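Local coordinates for protein diol-dehydratase (Roseburia inulinivorans, PDB 5I2A) that probably dehydrates 1,2-propanediol without vitamin B12, as a lyase of the glycyl radical enzyme family, at residues E184-R187 with K188-N192; E440-P444 with G445-G449; N512-D515 with Y516-K520. One frame throughout, in Å; residues are numbered along the deposited sequence.

Interaction 1 of 3, residues E184-R187 with K188-N192; sequences EKVR and KEMEN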
loop_
_atom_site.group_PDB
_atom_site.type_symbol
_atom_site.label_atom_id
_atom_site.label_comp_id
_atom_site.label_asym_id
_atom_site.label_seq_id
_atom_site.Cartn_x
_atom_site.Cartn_y
_atom_site.Cartn_z
ATOM N N GLU A 184 26.486 -4.555 -4.441
ATOM C CA GLU A 184 26.719 -5.748 -5.238
ATOM C C GLU A 184 25.769 -6.872 -4.834
ATOM O O GLU A 184 25.303 -7.627 -5.672
ATOM C CB GLU A 184 28.173 -6.217 -5.123
ATOM C CG GLU A 184 28.609 -7.106 -6.292
ATOM C CD GLU A 184 27.915 -6.748 -7.615
ATOM O OE1 GLU A 184 28.133 -5.621 -8.125
ATOM O OE2 GLU A 184 27.140 -7.591 -8.138
ATOM N N LYS A 185 25.498 -6.986 -3.545
ATOM C CA LYS A 185 24.511 -7.941 -3.050
ATOM C C LYS A 185 23.129 -7.635 -3.648
ATOM O O LYS A 185 22.401 -8.529 -4.054
ATOM C CB LYS A 185 24.477 -7.881 -1.528
ATOM C CG LYS A 185 23.552 -8.841 -0.795
ATOM C CD LYS A 185 23.900 -8.758 0.705
ATOM C CE LYS A 185 22.840 -9.356 1.618
ATOM N NZ LYS A 185 23.217 -9.134 3.042
ATOM N N VAL A 186 22.794 -6.357 -3.712
ATOM C CA VAL A 186 21.525 -5.933 -4.277
ATOM C C VAL A 186 21.457 -6.290 -5.759
ATOM O O VAL A 186 20.476 -6.876 -6.218
ATOM C CB VAL A 186 21.315 -4.423 -4.077
ATOM C CG1 VAL A 186 20.114 -3.911 -4.899
ATOM C CG2 VAL A 186 21.128 -4.127 -2.598
ATOM N N ARG A 187 22.513 -5.957 -6.496
ATOM C CA ARG A 187 22.554 -6.238 -7.922
ATOM C C ARG A 187 22.490 -7.734 -8.191
ATOM O O ARG A 187 21.852 -8.166 -9.141
ATOM C CB ARG A 187 23.802 -5.617 -8.553
ATOM C CG ARG A 187 23.749 -4.102 -8.506
ATOM C CD ARG A 187 24.637 -3.426 -9.525
ATOM N NE ARG A 187 24.371 -1.990 -9.574
ATOM C CZ ARG A 187 25.072 -1.081 -8.903
ATOM N NH1 ARG A 187 26.086 -1.467 -8.136
ATOM N NH2 ARG A 187 24.771 0.207 -9.005
ATOM N N LYS A 188 23.113 -8.531 -7.336
ATOM C CA LYS A 188 23.025 -9.970 -7.485
ATOM C C LYS A 188 21.586 -10.465 -7.253
ATOM O O LYS A 188 21.125 -11.372 -7.947
ATOM C CB LYS A 188 23.978 -10.691 -6.550
ATOM C CG LYS A 188 24.200 -12.141 -6.959
ATOM C CD LYS A 188 25.535 -12.299 -7.692
ATOM C CE LYS A 188 25.546 -13.498 -8.642
ATOM N NZ LYS A 188 25.134 -13.148 -10.033
ATOM N N GLU A 189 20.870 -9.871 -6.302
ATOM C CA GLU A 189 19.478 -10.276 -6.081
ATOM C C GLU A 189 18.592 -9.841 -7.256
ATOM O O GLU A 189 17.659 -10.546 -7.636
ATOM C CB GLU A 189 18.940 -9.702 -4.771
ATOM C CG GLU A 189 17.506 -10.094 -4.486
ATOM C CD GLU A 189 17.346 -11.595 -4.297
ATOM O OE1 GLU A 189 18.292 -12.236 -3.798
ATOM O OE2 GLU A 189 16.282 -12.128 -4.653
ATOM N N MET A 190 18.900 -8.684 -7.838
ATOM C CA MET A 190 18.176 -8.207 -9.015
ATOM C C MET A 190 18.173 -9.228 -10.156
ATOM O O MET A 190 17.194 -9.342 -10.901
ATOM C CB MET A 190 18.779 -6.900 -9.503
ATOM C CG MET A 190 18.422 -5.704 -8.644
ATOM S SD MET A 190 19.184 -4.219 -9.316
ATOM C CE MET A 190 18.298 -2.949 -8.409
ATOM N N GLU A 191 19.268 -9.978 -10.271
ATOM C CA GLU A 191 19.403 -11.006 -11.298
ATOM C C GLU A 191 18.418 -12.155 -11.124
ATOM O O GLU A 191 18.107 -12.845 -12.088
ATOM C CB GLU A 191 20.837 -11.549 -11.320
ATOM C CG GLU A 191 21.815 -10.583 -11.951
ATOM C CD GLU A 191 23.276 -10.962 -11.727
ATOM O OE1 GLU A 191 24.133 -10.053 -11.765
ATOM O OE2 GLU A 191 23.572 -12.155 -11.515
ATOM N N ASN A 192 17.929 -12.362 -9.904
ATOM C CA ASN A 192 16.906 -13.371 -9.667
ATOM C C ASN A 192 15.492 -12.914 -10.068
ATOM O O ASN A 192 14.560 -13.708 -10.040
ATOM C CB ASN A 192 16.887 -13.790 -8.194
ATOM C CG ASN A 192 18.169 -14.471 -7.755
ATOM O OD1 ASN A 192 18.819 -15.169 -8.532
ATOM N ND2 ASN A 192 18.537 -14.274 -6.492
#
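Val186 and Met190 meet one helical turn apart, near the C-terminal end of helix 171-190, and their apolar touch lies on the inward side of this surface helix. The methyl CE of Met190 reaches to 4.1 Å from CG1 of Val186, the two side chains crossing at a slant. CG of Met190 sits beside the backbone N (chi1 -75°) and the chain then runs straight out, which carries it back over the preceding turn; on the way its CG passes 3.4 Å from Val186 O. Both residues also pack on helix 200-233, Val186 against Ile210 and Met190 against Leu207 and Leu211, while Ile535 covers Val186 from helix 534-537.

The backbone bonds are those of a regular alpha-helix. Lys188 N donates to Glu184 O at 2.9 Å, Glu189 N to Lys185 O at 3.0 Å, and Met190 N to Val186 O at 2.9 Å. Glu191 N to Arg187 O is weak at 3.4 Å.

Among the charged groups, the carboxylate of Glu189 forms a salt bridge to Lys203 through OE2, and OE1 takes a weak bond from Asn192 ND2. The chemistry is therefore divided by face: the side chains of Val186 and Met190 pack on the neighbouring helices, whereas the charged chains of Glu184, Arg187 and Lys188 are left to the solvent side, and Lys185, though exposed, lies against Ile535.

Interaction 2 of 3, residues E440-P444 with G445-G449; sequences EPQVP and GKTDG. With EDO (1,2-ethanediol), chain C.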
loop_
_atom_site.group_PDB
_atom_site.type_symbol
_atom_site.label_atom_id
_atom_site.label_comp_id
_atom_site.label_asym_id
_atom_site.label_seq_id
_atom_site.Cartn_x
_atom_site.Cartn_y
_atom_site.Cartn_z
ATOM N N GLU A 440 15.994 -3.828 25.983
ATOM C CA GLU A 440 15.288 -4.715 25.061
ATOM C C GLU A 440 16.243 -5.583 24.228
ATOM O O GLU A 440 16.971 -5.082 23.393
ATOM C CB GLU A 440 14.368 -3.891 24.141
ATOM C CG GLU A 440 13.487 -2.885 24.885
ATOM C CD GLU A 440 14.014 -1.458 24.798
ATOM O OE1 GLU A 440 14.542 -0.940 25.803
ATOM O OE2 GLU A 440 13.872 -0.847 23.729
ATOM N N PRO A 441 16.240 -6.896 24.460
ATOM C CA PRO A 441 17.209 -7.746 23.754
ATOM C C PRO A 441 16.791 -8.089 22.327
ATOM O O PRO A 441 15.603 -8.182 22.028
ATOM C CB PRO A 441 17.266 -9.004 24.630
ATOM C CG PRO A 441 15.965 -9.055 25.316
ATOM C CD PRO A 441 15.463 -7.638 25.463
ATOM N N GLN A 442 17.758 -8.280 21.444
ATOM C CA GLN A 442 17.419 -8.571 20.068
ATOM C C GLN A 442 18.569 -9.331 19.406
ATOM O O GLN A 442 19.734 -9.186 19.798
ATOM C CB GLN A 442 17.153 -7.271 19.327
ATOM C CG GLN A 442 17.359 -7.295 17.884
ATOM C CD GLN A 442 17.327 -5.939 17.221
ATOM O OE1 GLN A 442 18.344 -5.411 16.762
ATOM N NE2 GLN A 442 16.159 -5.327 17.263
ATOM N N VAL A 443 18.242 -10.156 18.420
ATOM C CA VAL A 443 19.235 -10.706 17.493
ATOM C C VAL A 443 19.586 -9.614 16.498
ATOM O O VAL A 443 18.736 -9.182 15.734
ATOM C CB VAL A 443 18.696 -11.952 16.757
ATOM C CG1 VAL A 443 19.689 -12.424 15.686
ATOM C CG2 VAL A 443 18.381 -13.061 17.766
ATOM N N PRO A 444 20.831 -9.142 16.514
ATOM C CA PRO A 444 21.171 -7.972 15.701
ATOM C C PRO A 444 21.191 -8.281 14.210
ATOM O O PRO A 444 21.508 -9.393 13.838
ATOM C CB PRO A 444 22.587 -7.599 16.192
ATOM C CG PRO A 444 23.150 -8.871 16.672
ATOM C CD PRO A 444 21.987 -9.650 17.265
ATOM N N GLY A 445 20.825 -7.304 13.392
ATOM C CA GLY A 445 20.910 -7.409 11.953
ATOM C C GLY A 445 19.835 -8.267 11.304
ATOM O O GLY A 445 19.912 -8.534 10.113
ATOM N N LYS A 446 18.845 -8.699 12.079
ATOM C CA LYS A 446 17.813 -9.609 11.586
ATOM C C LYS A 446 16.406 -9.267 12.079
ATOM O O LYS A 446 15.457 -10.019 11.839
ATOM C CB LYS A 446 18.133 -11.058 12.010
ATOM C CG LYS A 446 19.437 -11.621 11.433
ATOM C CD LYS A 446 19.624 -13.100 11.781
ATOM C CE LYS A 446 20.877 -13.647 11.116
ATOM N NZ LYS A 446 21.032 -15.106 11.352
ATOM N N THR A 447 16.275 -8.147 12.778
ATOM C CA THR A 447 15.072 -7.892 13.557
ATOM C C THR A 447 14.465 -6.510 13.307
ATOM O O THR A 447 15.180 -5.509 13.169
ATOM C CB THR A 447 15.372 -8.060 15.075
ATOM O OG1 THR A 447 15.892 -9.379 15.318
ATOM C CG2 THR A 447 14.114 -7.842 15.938
ATOM N N ASP A 448 13.139 -6.473 13.223
ATOM C CA ASP A 448 12.386 -5.225 13.375
ATOM C C ASP A 448 11.499 -5.403 14.612
ATOM O O ASP A 448 10.438 -6.023 14.542
ATOM C CB ASP A 448 11.544 -4.913 12.143
ATOM C CG ASP A 448 11.010 -3.472 12.146
ATOM O OD1 ASP A 448 11.814 -2.525 12.224
ATOM O OD2 ASP A 448 9.782 -3.283 12.062
ATOM N N GLY A 449 11.948 -4.877 15.742
ATOM C CA GLY A 449 11.407 -5.294 17.019
ATOM C C GLY A 449 10.411 -4.363 17.672
ATOM O O GLY A 449 9.718 -4.776 18.599
HETATM C C1 EDO C . 13.816 2.450 24.871
HETATM O O1 EDO C . 14.328 1.749 23.740
HETATM C C2 EDO C . 13.636 3.915 24.461
HETATM O O2 EDO C . 12.576 4.080 23.498
HETATM O O HOH W 1 14.662 -4.010 15.461
HETATM O O HOH W 2 15.513 -10.589 17.705
#
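Thr447 OG1 donates to Val443 O at 2.9 Å, in the carbonyl plane and on a lone pair, and so closes the bend between strands 440-442 and 447-448. The hydroxyl sits beside its own backbone N (chi1 -57°), turned back to the Val443 carbonyl, and Thr447 OG1 accepts a hydrogen bond at 2.7 Å from a water that in turn takes the N-H of Val443.

Alongside, the Gln442 side chain slides past Thr447 in the opposite direction, with its CG 3.5 Å from Thr447 CB and its NE2 3.5 Å from the methyl CG2. A second water accepts the N-H of Gly449 at 2.9 Å and joins Gln442 NE2 and Thr447 O through weaker bonds. At the outer corner, the Lys446 chain crosses Val443 at a slant, its CD 4.0 Å from Val443 CG1.

A type II beta turn from Val443 to Lys446 sets these groups in place, with Gly445 at positive phi (76°), where glycine is favoured. Further out, the amide of Gln442 is held at both ends, OE1 by Thr168 N and NE2 by His451, and Lys446 pairs with Glu429. Away from the turn, at the start of the segment, Glu440 OE2 accepts from O1 of a bound 1,2-ethanediol at 2.6 Å, and its OE1 bonds Cys438 N.

The diol, also held by His166, His283, Ser284 and Asp452, probably comes from the crystallisation liquor, yet its polar setting is consistent with a pocket for a small diol substrate; at the turn, protein and water satisfy Val443 N and O, Thr447 OG1 and the Gln442 amide.

Interaction 3 of 3, residues N512-D515 with Y516-K520; sequences NAID and YAHAK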
loop_
_atom_site.group_PDB
_atom_site.type_symbol
_atom_site.label_atom_id
_atom_site.label_comp_id
_atom_site.label_asym_id
_atom_site.label_seq_id
_atom_site.Cartn_x
_atom_site.Cartn_y
_atom_site.Cartn_z
ATOM N N ASN A 512 -0.793 -1.279 16.065
ATOM C CA ASN A 512 -1.001 -1.864 14.742
ATOM C C ASN A 512 -1.419 -0.783 13.735
ATOM O O ASN A 512 -0.994 -0.802 12.589
ATOM C CB ASN A 512 -2.041 -2.999 14.792
ATOM C CG ASN A 512 -1.480 -4.281 15.425
ATOM O OD1 ASN A 512 -0.285 -4.375 15.704
ATOM N ND2 ASN A 512 -2.338 -5.275 15.619
ATOM N N ALA A 513 -2.237 0.164 14.174
ATOM C CA ALA A 513 -2.610 1.295 13.320
ATOM C C ALA A 513 -1.383 2.122 12.908
ATOM O O ALA A 513 -1.226 2.479 11.746
ATOM C CB ALA A 513 -3.639 2.186 14.029
ATOM N N ILE A 514 -0.514 2.416 13.869
ATOM C CA ILE A 514 0.704 3.167 13.582
ATOM C C ILE A 514 1.645 2.344 12.679
ATOM O O ILE A 514 2.311 2.889 11.815
ATOM C CB ILE A 514 1.393 3.583 14.898
ATOM C CG1 ILE A 514 0.474 4.539 15.666
ATOM C CG2 ILE A 514 2.768 4.237 14.644
ATOM C CD1 ILE A 514 0.852 4.744 17.144
ATOM N N ASP A 515 1.645 1.031 12.874
ATOM C CA ASP A 515 2.416 0.085 12.062
ATOM C C ASP A 515 2.027 0.195 10.585
ATOM O O ASP A 515 2.891 0.329 9.720
ATOM C CB ASP A 515 2.189 -1.347 12.589
ATOM C CG ASP A 515 3.420 -2.258 12.435
ATOM O OD1 ASP A 515 4.235 -2.076 11.504
ATOM O OD2 ASP A 515 3.548 -3.191 13.257
ATOM N N TYR A 516 0.722 0.166 10.309
ATOM C CA TYR A 516 0.232 0.350 8.944
ATOM C C TYR A 516 0.694 1.676 8.393
ATOM O O TYR A 516 1.110 1.739 7.251
ATOM C CB TYR A 516 -1.307 0.257 8.865
ATOM C CG TYR A 516 -1.768 -1.174 8.845
ATOM C CD1 TYR A 516 -1.423 -2.017 7.783
ATOM C CD2 TYR A 516 -2.496 -1.703 9.900
ATOM C CE1 TYR A 516 -1.809 -3.350 7.766
ATOM C CE2 TYR A 516 -2.887 -3.034 9.897
ATOM C CZ TYR A 516 -2.545 -3.850 8.828
ATOM O OH TYR A 516 -2.941 -5.161 8.830
ATOM N N ALA A 517 0.647 2.727 9.211
ATOM C CA ALA A 517 1.052 4.041 8.719
ATOM C C ALA A 517 2.527 4.051 8.284
ATOM O O ALA A 517 2.846 4.552 7.204
ATOM C CB ALA A 517 0.785 5.127 9.773
ATOM N N HIS A 518 3.423 3.475 9.089
ATOM C CA HIS A 518 4.829 3.398 8.671
ATOM C C HIS A 518 5.019 2.522 7.421
ATOM O O HIS A 518 5.794 2.876 6.530
ATOM C CB HIS A 518 5.726 2.903 9.817
ATOM C CG HIS A 518 5.952 3.945 10.876
ATOM N ND1 HIS A 518 6.857 4.974 10.725
ATOM C CD2 HIS A 518 5.351 4.149 12.073
ATOM C CE1 HIS A 518 6.806 5.762 11.781
ATOM N NE2 HIS A 518 5.906 5.281 12.618
ATOM N N ALA A 519 4.317 1.394 7.361
ATOM C CA ALA A 519 4.417 0.485 6.222
ATOM C C ALA A 519 4.032 1.185 4.929
ATOM O O ALA A 519 4.654 0.976 3.904
ATOM C CB ALA A 519 3.528 -0.761 6.431
ATOM N N LYS A 520 3.021 2.040 4.993
ATOM C CA LYS A 520 2.470 2.628 3.784
ATOM C C LYS A 520 3.181 3.901 3.377
ATOM O O LYS A 520 3.350 4.159 2.198
ATOM C CB LYS A 520 0.965 2.882 3.967
ATOM C CG LYS A 520 0.157 1.555 4.045
ATOM C CD LYS A 520 -1.309 1.782 4.354
ATOM C CE LYS A 520 -2.116 0.461 4.349
ATOM N NZ LYS A 520 -2.153 -0.170 3.020
#
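Ala519 N donates to Asp515 O at 3.0 Å with a nearly straight N-H (164°), within the long alpha-helix 489-521. Tyr516 N to Asn512 O and His518 N to Ile514 O repeat the i to i+4 pattern.

Tyr516 holds its CG beside the backbone N (chi1 -81°), which lays the ring back along the preceding turn and brings CD2 to 3.2 Å from Asn512 O. Its OH donates to Ala198 O of the second subunit, and its side chain packs on Thr202 of that subunit and on Pro684 of its own. Replacing the tyrosine by an alanine would probably leave that Ala198 carbonyl of the second subunit without its donor and open a gap at the subunit interface.

The other polar ends find partners within the chain: Asn512 bonds Tyr689 OH and Lys682 O, and Asp515 forms a salt bridge with Arg685. Ile514 and His518 run side by side and point the same way. The imidazole, whose NE2 bonds Tyr159 O, brings its CD2 to 3.6 Å from Ile514 CG2.

Overall arrangement
From the N terminus the three contacts follow in series, none nesting or crossing, and each closes just a short local loop: a helical turn in interactions 1 and 3, a beta turn in interaction 2. Interaction 1 seats the end of helix 171-190 against helices 200-233 and 534-537 at the surface, about 25 Å from interaction 2 between centres. The latter lies deeper, joining strands 434-436 and 548-556 beside the diol site. Interactions 2 and 3 come to about 6 Å between nearest atoms, and Arg685 bridges them by salt bridges to Asp448 and Asp515. Interaction 3 in turn ties helix 489-521 to the second subunit.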